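Neurotoxin (PDB 2QN0) is the zinc-dependent light chain protease of botulinum neurotoxin type C1, which cleaves SNARE proteins and has dual substrate specificity. Local coordinates at residues A[227-232]-A[358-363]; A[94-99]-A[367-372]. All blocks are in the same frame, centred on the assembly; numbering follows the deposited sequence.

How the contacts relate
Contact 1 is built on helix 223-238, which carries zinc ligands, and contact 2 lies against it; their centres are about 10 Å apart. In sequence, 94-99 comes first, at the end of helix 80-97; 227-232 and 358-363 follow, and 367-372 closes the series just after helix 360-366, so contact 1 falls entirely between the two halves of contact 2. The two meet directly. Glu360 of contact 1 forms a salt bridge with Arg372 and a probable hydrogen bond with Asn371, while Met228 packs on Ile97 and Tyr367. The zinc-bearing helix thus meets helix 80-97 both directly and through the chain piece 358-372, which touches both.

Contact 1: residues A[227-232]-A[358-363]; sequences LMHELN and FTEFNY. With ZN (zinc ion), chain B.
Glu360 OE1 accepts a hydrogen bond from His229 ND1 at 2.7 Å, while OE2 of the same carboxylate takes Arg372 in a salt bridge and probably a hydrogen bond from Asn371 ND2. With CG anti to the backbone N (chi1 -176°) and the chain extended beyond it, Glu360 stretches back toward helix 223-238. The carboxylate is turned 67° against the imidazole, and the bond is somewhat bent, OE1 lying out of the ring plane. The other nitrogen of the same ring, His229 NE2, binds zinc at 2.1 Å; His233, Glu269 and a water complete the four ligands. Glu230 OE2 lies 2.6 Å from the oxygen of that water, a hydrogen bond.

One turn on, Tyr363 OH donates to Asn232 OD1 at 2.7 Å, in the amide plane and on a lone pair, and Asn232 ND2 is satisfied by Ala272 O. Met228 CE sits squarely over one face of the Tyr363 ring, 3.5 Å from its centroid, a CH-pi contact with the sulfur more oblique; Thr359 O lies over the opposite face. His229 and Glu230 belong to the HExxH motif of zinc proteases. Because its partner is a zinc ligand, Glu360 is a second-shell residue: it helps fix the rotation of a metal-bound imidazole and probably polarises it, strengthening its hold on zinc.

Contact 2: residues A[94-99]-A[367-372]; sequences FKRINS and YNVQNR
Tyr367 swings its CG anti to the carbonyl carbon (chi1 -72°), which sends the ring toward the last turn of helix 80-97, and Arg96, its CG anti to the backbone N (chi1 -180°), runs the other way with its chain extended as far as NE. The phenol reaches the helix end: Tyr367 OH donates to Ile97 O at 2.6 Å, in the carbonyl plane and on a lone pair, with a C=O...donor angle of 129°. Arg96 O lies beside the same ring edge, near its plane, 3.6 Å from Tyr367 CE1. That carbonyl is itself gripped twice from within its own segment, by Ser99 OG at 2.6 Å and by Ser99 N at 3.0 Å, so two carbonyls at the helix end are engaged. Ile97 CG2 lies beside the hydroxyl, 3.9 Å from Tyr367 OH.

Farther along, the side chains of Arg96 and Val369 run alongside with opposite headings, and Val369 CG1 meets the guanidinium at its edge, 3.5 Å from Arg96 NH2. A water joins the two segments here, accepting from Arg96 NH2 at 2.8 Å and donating to Tyr367 O at 2.7 Å. The guanidinium is also held by a salt bridge to Asp222 and a hydrogen bond from NH1 to Ile395 O.

The loop departs from helix 360-366 through a Schellman motif at Asn368. Tyr367 leans on Ile224 of helix 223-238, Ile97 touches Ile107 of helix 101-112, and the side chains of Gln370 and Arg372 touch Tyr202 of strand 201-202.

Contact 1: residues A[227-232]-A[358-363]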
ATOM      1  N   LEU A 227      -2.621  -4.131   5.747  1.00 12.89           N
ATOM      2  CA  LEU A 227      -1.474  -3.424   5.194  1.00 11.95           C
ATOM      3  C   LEU A 227      -0.966  -4.072   3.901  1.00 12.30           C
ATOM      4  O   LEU A 227      -0.728  -3.381   2.907  1.00 12.96           O
ATOM      5  CB  LEU A 227      -0.342  -3.366   6.232  1.00 14.10           C
ATOM      6  CG  LEU A 227       1.000  -2.760   5.801  1.00 15.54           C
ATOM      7  CD1 LEU A 227       0.798  -1.343   5.277  1.00 16.10           C
ATOM      8  CD2 LEU A 227       1.960  -2.759   6.996  1.00 16.33           C
ATOM      9  N   MET A 228      -0.810  -5.392   3.908  1.00 11.79           N
ATOM     10  CA  MET A 228      -0.324  -6.091   2.718  1.00 13.04           C
ATOM     11  C   MET A 228      -1.261  -5.877   1.535  1.00 12.26           C
ATOM     12  O   MET A 228      -0.816  -5.821   0.391  1.00 12.60           O
ATOM     13  CB  MET A 228      -0.155  -7.584   2.997  1.00 12.81           C
ATOM     14  CG  MET A 228       1.057  -7.890   3.881  1.00 14.57           C
ATOM     15  SD  MET A 228       1.272  -9.637   4.234  1.00 14.65           S
ATOM     16  CE  MET A 228       2.240 -10.158   2.819  1.00 14.45           C
ATOM     17  N   HIS A 229      -2.558  -5.758   1.811  1.00 12.57           N
ATOM     18  CA  HIS A 229      -3.525  -5.512   0.745  1.00 11.84           C
ATOM     19  C   HIS A 229      -3.144  -4.210   0.036  1.00 13.14           C
ATOM     20  O   HIS A 229      -3.112  -4.153  -1.198  1.00 12.76           O
ATOM     21  CB  HIS A 229      -4.942  -5.398   1.319  1.00 11.92           C
ATOM     22  CG  HIS A 229      -5.967  -4.968   0.316  1.00 13.08           C
ATOM     23  ND1 HIS A 229      -6.868  -5.844  -0.252  1.00 13.23           N
ATOM     24  CD2 HIS A 229      -6.229  -3.755  -0.226  1.00 14.32           C
ATOM     25  CE1 HIS A 229      -7.643  -5.189  -1.097  1.00 14.36           C
ATOM     26  NE2 HIS A 229      -7.276  -3.920  -1.100  1.00 13.00           N
ATOM     27  N   GLU A 230      -2.847  -3.162   0.806  1.00 12.02           N
ATOM     28  CA  GLU A 230      -2.462  -1.890   0.202  1.00 11.65           C
ATOM     29  C   GLU A 230      -1.097  -2.006  -0.477  1.00 11.70           C
ATOM     30  O   GLU A 230      -0.850  -1.358  -1.495  1.00 12.38           O
ATOM     31  CB  GLU A 230      -2.426  -0.762   1.250  1.00 13.20           C
ATOM     32  CG  GLU A 230      -3.784  -0.415   1.880  1.00 13.62           C
ATOM     33  CD  GLU A 230      -4.892  -0.178   0.856  1.00 15.33           C
ATOM     34  OE1 GLU A 230      -4.656   0.525  -0.153  1.00 13.94           O
ATOM     35  OE2 GLU A 230      -6.011  -0.685   1.074  1.00 14.92           O
ATOM     36  N   LEU A 231      -0.206  -2.826   0.076  1.00 11.47           N
ATOM     37  CA  LEU A 231       1.108  -3.004  -0.542  1.00 11.32           C
ATOM     38  C   LEU A 231       0.933  -3.630  -1.931  1.00 12.57           C
ATOM     39  O   LEU A 231       1.774  -3.453  -2.812  1.00 12.58           O
ATOM     40  CB  LEU A 231       2.015  -3.882   0.332  1.00 12.49           C
ATOM     41  CG  LEU A 231       2.436  -3.264   1.678  1.00 11.17           C
ATOM     42  CD1 LEU A 231       3.346  -4.241   2.425  1.00 13.56           C
ATOM     43  CD2 LEU A 231       3.167  -1.939   1.443  1.00 12.65           C
ATOM     44  N   ASN A 232      -0.159  -4.366  -2.126  1.00 12.73           N
ATOM     45  CA  ASN A 232      -0.414  -4.963  -3.438  1.00 12.27           C
ATOM     46  C   ASN A 232      -0.745  -3.857  -4.433  1.00 11.35           C
ATOM     47  O   ASN A 232      -0.324  -3.912  -5.589  1.00 13.12           O
ATOM     48  CB  ASN A 232      -1.555  -5.979  -3.367  1.00 11.49           C
ATOM     49  CG  ASN A 232      -1.165  -7.224  -2.596  1.00 14.05           C
ATOM     50  OD1 ASN A 232       0.022  -7.514  -2.435  1.00 14.25           O
ATOM     51  ND2 ASN A 232      -2.156  -7.973  -2.129  1.00 13.12           N
ATOM     52  N   PHE A 358       0.883 -12.354  -5.475  1.00 15.67           N
ATOM     53  CA  PHE A 358       0.984 -11.343  -4.429  1.00 16.24           C
ATOM     54  C   PHE A 358      -0.423 -10.785  -4.229  1.00 14.43           C
ATOM     55  O   PHE A 358      -0.747  -9.699  -4.716  1.00 15.41           O
ATOM     56  CB  PHE A 358       1.942 -10.230  -4.860  1.00 15.34           C
ATOM     57  CG  PHE A 358       3.393 -10.618  -4.775  1.00 17.31           C
ATOM     58  CD1 PHE A 358       4.032 -10.703  -3.542  1.00 16.00           C
ATOM     59  CD2 PHE A 358       4.116 -10.919  -5.924  1.00 19.80           C
ATOM     60  CE1 PHE A 358       5.371 -11.081  -3.453  1.00 18.42           C
ATOM     61  CE2 PHE A 358       5.458 -11.301  -5.848  1.00 21.63           C
ATOM     62  CZ  PHE A 358       6.085 -11.382  -4.607  1.00 20.44           C
ATOM     63  N   THR A 359      -1.255 -11.547  -3.517  1.00 12.91           N
ATOM     64  CA  THR A 359      -2.641 -11.159  -3.261  1.00 13.07           C
ATOM     65  C   THR A 359      -3.018 -11.404  -1.801  1.00 12.71           C
ATOM     66  O   THR A 359      -2.460 -12.283  -1.147  1.00 14.27           O
ATOM     67  CB  THR A 359      -3.628 -11.979  -4.125  1.00 13.00           C
ATOM     68  OG1 THR A 359      -3.589 -13.351  -3.712  1.00 14.72           O
ATOM     69  CG2 THR A 359      -3.254 -11.888  -5.604  1.00 14.41           C
ATOM     70  N   GLU A 360      -3.974 -10.627  -1.305  1.00 14.05           N
ATOM     71  CA  GLU A 360      -4.442 -10.764   0.076  1.00 13.45           C
ATOM     72  C   GLU A 360      -4.904 -12.197   0.352  1.00 15.24           C
ATOM     73  O   GLU A 360      -4.572 -12.794   1.381  1.00 15.14           O
ATOM     74  CB  GLU A 360      -5.610  -9.808   0.321  1.00 14.33           C
ATOM     75  CG  GLU A 360      -6.123  -9.806   1.757  1.00 14.83           C
ATOM     76  CD  GLU A 360      -7.401  -9.004   1.910  1.00 15.99           C
ATOM     77  OE1 GLU A 360      -7.509  -7.935   1.270  1.00 15.97           O
ATOM     78  OE2 GLU A 360      -8.290  -9.434   2.677  1.00 15.49           O
ATOM     79  N   PHE A 361      -5.686 -12.733  -0.579  1.00 14.50           N
ATOM     80  CA  PHE A 361      -6.222 -14.086  -0.486  1.00 15.38           C
ATOM     81  C   PHE A 361      -5.112 -15.119  -0.286  1.00 15.76           C
ATOM     82  O   PHE A 361      -5.236 -16.033   0.530  1.00 14.86           O
ATOM     83  CB  PHE A 361      -7.000 -14.413  -1.765  1.00 16.03           C
ATOM     84  CG  PHE A 361      -7.773 -15.698  -1.693  1.00 16.91           C
ATOM     85  CD1 PHE A 361      -9.034 -15.733  -1.104  1.00 19.59           C
ATOM     86  CD2 PHE A 361      -7.237 -16.875  -2.203  1.00 19.59           C
ATOM     87  CE1 PHE A 361      -9.751 -16.926  -1.024  1.00 20.32           C
ATOM     88  CE2 PHE A 361      -7.946 -18.071  -2.128  1.00 21.47           C
ATOM     89  CZ  PHE A 361      -9.205 -18.095  -1.537  1.00 20.52           C
ATOM     90  N   ASN A 362      -4.028 -14.975  -1.042  1.00 14.60           N
ATOM     91  CA  ASN A 362      -2.910 -15.902  -0.943  1.00 15.39           C
ATOM     92  C   ASN A 362      -2.168 -15.695   0.376  1.00 16.55           C
ATOM     93  O   ASN A 362      -1.749 -16.658   1.016  1.00 17.15           O
ATOM     94  CB  ASN A 362      -1.967 -15.705  -2.138  1.00 17.09           C
ATOM     95  CG  ASN A 362      -0.977 -16.844  -2.302  1.00 18.38           C
ATOM     96  OD1 ASN A 362      -1.257 -17.985  -1.926  1.00 19.75           O
ATOM     97  ND2 ASN A 362       0.183 -16.543  -2.886  1.00 19.22           N
ATOM     98  N   TYR A 363      -2.019 -14.442   0.798  1.00 14.91           N
ATOM     99  CA  TYR A 363      -1.323 -14.177   2.058  1.00 15.41           C
ATOM    100  C   TYR A 363      -2.047 -14.831   3.237  1.00 16.55           C
ATOM    101  O   TYR A 363      -1.406 -15.371   4.137  1.00 15.94           O
ATOM    102  CB  TYR A 363      -1.204 -12.670   2.328  1.00 14.56           C
ATOM    103  CG  TYR A 363      -0.511 -11.879   1.238  1.00 12.84           C
ATOM    104  CD1 TYR A 363       0.507 -12.445   0.468  1.00 12.13           C
ATOM    105  CD2 TYR A 363      -0.857 -10.550   0.996  1.00 13.13           C
ATOM    106  CE1 TYR A 363       1.160 -11.703  -0.521  1.00 12.94           C
ATOM    107  CE2 TYR A 363      -0.209  -9.803   0.020  1.00 12.54           C
ATOM    108  CZ  TYR A 363       0.796 -10.386  -0.737  1.00 12.73           C
ATOM    109  OH  TYR A 363       1.432  -9.642  -1.708  1.00 14.79           O
TER
HETATM  110 ZN    ZN B 431      -7.733  -2.150  -2.129  1.00 16.27          ZN
HETATM  111  O   HOH W   1      -7.841  -0.605  -0.739  1.00 15.79           O

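Contact 2: residues A[94-99]-A[367-372]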
ATOM      1  N   PHE A  94       5.648  -4.607   9.636  1.00 14.99           N
ATOM      2  CA  PHE A  94       6.581  -4.952   8.571  1.00 15.75           C
ATOM      3  C   PHE A  94       7.446  -6.132   8.995  1.00 16.87           C
ATOM      4  O   PHE A  94       7.781  -6.983   8.179  1.00 16.73           O
ATOM      5  CB  PHE A  94       7.460  -3.760   8.185  1.00 15.97           C
ATOM      6  CG  PHE A  94       6.916  -2.963   7.026  1.00 16.58           C
ATOM      7  CD1 PHE A  94       5.904  -2.031   7.216  1.00 15.98           C
ATOM      8  CD2 PHE A  94       7.391  -3.183   5.736  1.00 18.56           C
ATOM      9  CE1 PHE A  94       5.368  -1.327   6.140  1.00 19.01           C
ATOM     10  CE2 PHE A  94       6.862  -2.486   4.650  1.00 18.34           C
ATOM     11  CZ  PHE A  94       5.846  -1.555   4.854  1.00 18.36           C
ATOM     12  N   LYS A  95       7.807  -6.189  10.274  1.00 17.05           N
ATOM     13  CA  LYS A  95       8.610  -7.308  10.760  1.00 17.27           C
ATOM     14  C   LYS A  95       7.825  -8.615  10.622  1.00 16.60           C
ATOM     15  O   LYS A  95       8.382  -9.653  10.258  1.00 17.30           O
ATOM     16  CB  LYS A  95       9.004  -7.087  12.225  1.00 18.20           C
ATOM     17  CG  LYS A  95      10.012  -5.962  12.440  1.00 19.78           C
ATOM     18  CD  LYS A  95      10.310  -5.810  13.930  1.00 21.69           C
ATOM     19  CE  LYS A  95      11.270  -4.674  14.218  1.00 24.40           C
ATOM     20  NZ  LYS A  95      11.510  -4.559  15.691  1.00 22.98           N
ATOM     21  N   ARG A  96       6.528  -8.566  10.909  1.00 16.83           N
ATOM     22  CA  ARG A  96       5.701  -9.763  10.802  1.00 16.06           C
ATOM     23  C   ARG A  96       5.547 -10.147   9.334  1.00 15.95           C
ATOM     24  O   ARG A  96       5.608 -11.322   8.981  1.00 16.03           O
ATOM     25  CB  ARG A  96       4.328  -9.531  11.449  1.00 16.10           C
ATOM     26  CG  ARG A  96       3.393 -10.739  11.387  1.00 18.53           C
ATOM     27  CD  ARG A  96       2.316 -10.643  12.462  1.00 18.85           C
ATOM     28  NE  ARG A  96       1.123 -11.436  12.158  1.00 18.04           N
ATOM     29  CZ  ARG A  96       1.102 -12.756  11.994  1.00 17.50           C
ATOM     30  NH1 ARG A  96       2.218 -13.466  12.101  1.00 18.09           N
ATOM     31  NH2 ARG A  96      -0.047 -13.368  11.727  1.00 18.48           N
ATOM     32  N   ILE A  97       5.358  -9.154   8.475  1.00 14.55           N
ATOM     33  CA  ILE A  97       5.232  -9.424   7.048  1.00 14.38           C
ATOM     34  C   ILE A  97       6.527 -10.084   6.574  1.00 15.56           C
ATOM     35  O   ILE A  97       6.511 -11.049   5.808  1.00 15.01           O
ATOM     36  CB  ILE A  97       4.994  -8.113   6.257  1.00 14.31           C
ATOM     37  CG1 ILE A  97       3.598  -7.568   6.575  1.00 14.41           C
ATOM     38  CG2 ILE A  97       5.139  -8.366   4.752  1.00 14.73           C
ATOM     39  CD1 ILE A  97       3.335  -6.169   6.035  1.00 13.35           C
ATOM     40  N   ASN A  98       7.647  -9.565   7.070  1.00 14.96           N
ATOM     41  CA  ASN A  98       8.977 -10.046   6.711  1.00 17.78           C
ATOM     42  C   ASN A  98       9.314 -11.430   7.265  1.00 19.04           C
ATOM     43  O   ASN A  98      10.343 -12.006   6.908  1.00 20.45           O
ATOM     44  CB  ASN A  98      10.018  -9.025   7.196  1.00 17.89           C
ATOM     45  CG  ASN A  98      11.361  -9.179   6.509  1.00 22.24           C
ATOM     46  OD1 ASN A  98      11.432  -9.438   5.307  1.00 21.58           O
ATOM     47  ND2 ASN A  98      12.438  -8.989   7.266  1.00 20.36           N
ATOM     48  N   SER A  99       8.451 -11.968   8.125  1.00 20.13           N
ATOM     49  CA  SER A  99       8.699 -13.277   8.724  1.00 19.65           C
ATOM     50  C   SER A  99       8.420 -14.461   7.795  1.00 22.34           C
ATOM     51  O   SER A  99       8.816 -15.586   8.097  1.00 20.94           O
ATOM     52  CB  SER A  99       7.897 -13.433  10.026  1.00 20.07           C
ATOM     53  OG  SER A  99       6.510 -13.608   9.776  1.00 21.24           O
ATOM     54  N   TYR A 367       0.218 -17.056   5.661  1.00 18.00           N
ATOM     55  CA  TYR A 367       0.468 -16.646   7.045  1.00 18.21           C
ATOM     56  C   TYR A 367      -0.424 -17.399   8.027  1.00 19.20           C
ATOM     57  O   TYR A 367      -0.366 -17.170   9.233  1.00 19.30           O
ATOM     58  CB  TYR A 367       0.259 -15.138   7.195  1.00 17.25           C
ATOM     59  CG  TYR A 367       1.359 -14.320   6.548  1.00 18.17           C
ATOM     60  CD1 TYR A 367       2.372 -13.742   7.315  1.00 17.53           C
ATOM     61  CD2 TYR A 367       1.411 -14.164   5.162  1.00 17.71           C
ATOM     62  CE1 TYR A 367       3.415 -13.027   6.714  1.00 16.75           C
ATOM     63  CE2 TYR A 367       2.446 -13.455   4.554  1.00 16.39           C
ATOM     64  CZ  TYR A 367       3.444 -12.893   5.334  1.00 17.22           C
ATOM     65  OH  TYR A 367       4.476 -12.212   4.726  1.00 17.76           O
ATOM     66  N   ASN A 368      -1.252 -18.290   7.495  1.00 20.15           N
ATOM     67  CA  ASN A 368      -2.153 -19.101   8.308  1.00 22.61           C
ATOM     68  C   ASN A 368      -3.018 -18.291   9.273  1.00 22.71           C
ATOM     69  O   ASN A 368      -3.009 -18.531  10.481  1.00 22.18           O
ATOM     70  CB  ASN A 368      -1.347 -20.143   9.090  1.00 26.89           C
ATOM     71  CG  ASN A 368      -2.229 -21.190   9.740  1.00 32.40           C
ATOM     72  OD1 ASN A 368      -3.063 -21.813   9.078  1.00 33.23           O
ATOM     73  ND2 ASN A 368      -2.047 -21.397  11.040  1.00 34.48           N
ATOM     74  N   VAL A 369      -3.763 -17.330   8.737  1.00 19.90           N
ATOM     75  CA  VAL A 369      -4.650 -16.513   9.552  1.00 17.60           C
ATOM     76  C   VAL A 369      -6.052 -16.559   8.967  1.00 17.88           C
ATOM     77  O   VAL A 369      -6.233 -16.831   7.778  1.00 16.75           O
ATOM     78  CB  VAL A 369      -4.200 -15.029   9.604  1.00 19.81           C
ATOM     79  CG1 VAL A 369      -2.828 -14.921  10.264  1.00 19.72           C
ATOM     80  CG2 VAL A 369      -4.175 -14.431   8.199  1.00 18.93           C
ATOM     81  N   GLN A 370      -7.044 -16.311   9.813  1.00 15.87           N
ATOM     82  CA  GLN A 370      -8.429 -16.282   9.370  1.00 16.85           C
ATOM     83  C   GLN A 370      -8.567 -14.982   8.591  1.00 16.49           C
ATOM     84  O   GLN A 370      -7.888 -14.002   8.894  1.00 16.62           O
ATOM     85  CB  GLN A 370      -9.370 -16.262  10.579  1.00 16.35           C
ATOM     86  CG  GLN A 370     -10.857 -16.257  10.234  1.00 15.89           C
ATOM     87  CD  GLN A 370     -11.281 -17.507   9.481  1.00 17.98           C
ATOM     88  OE1 GLN A 370     -10.860 -17.731   8.346  1.00 17.62           O
ATOM     89  NE2 GLN A 370     -12.117 -18.332  10.116  1.00 17.21           N
ATOM     90  N   ASN A 371      -9.437 -14.965   7.587  1.00 15.81           N
ATOM     91  CA  ASN A 371      -9.630 -13.751   6.810  1.00 14.58           C
ATOM     92  C   ASN A 371     -10.959 -13.791   6.070  1.00 15.23           C
ATOM     93  O   ASN A 371     -11.577 -14.847   5.941  1.00 14.69           O
ATOM     94  CB  ASN A 371      -8.481 -13.567   5.807  1.00 14.85           C
ATOM     95  CG  ASN A 371      -8.475 -12.183   5.177  1.00 13.36           C
ATOM     96  OD1 ASN A 371      -8.656 -11.180   5.866  1.00 13.79           O
ATOM     97  ND2 ASN A 371      -8.248 -12.120   3.865  1.00 13.23           N
ATOM     98  N   ARG A 372     -11.396 -12.631   5.594  1.00 15.97           N
ATOM     99  CA  ARG A 372     -12.646 -12.544   4.855  1.00 15.74           C
ATOM    100  C   ARG A 372     -12.536 -13.445   3.631  1.00 16.96           C
ATOM    101  O   ARG A 372     -11.468 -13.563   3.034  1.00 16.22           O
ATOM    102  CB  ARG A 372     -12.907 -11.094   4.437  1.00 15.40           C
ATOM    103  CG  ARG A 372     -11.746 -10.426   3.705  1.00 13.89           C
ATOM    104  CD  ARG A 372     -12.028  -8.946   3.466  1.00 13.76           C
ATOM    105  NE  ARG A 372     -10.875  -8.247   2.898  1.00 13.44           N
ATOM    106  CZ  ARG A 372     -10.831  -6.936   2.674  1.00 13.53           C
ATOM    107  NH1 ARG A 372     -11.878  -6.176   2.969  1.00 13.81           N
ATOM    108  NH2 ARG A 372      -9.736  -6.382   2.161  1.00 13.84           N
TER
HETATM  109  O   HOH W   2       0.564 -16.132  11.511  1.00 21.78           O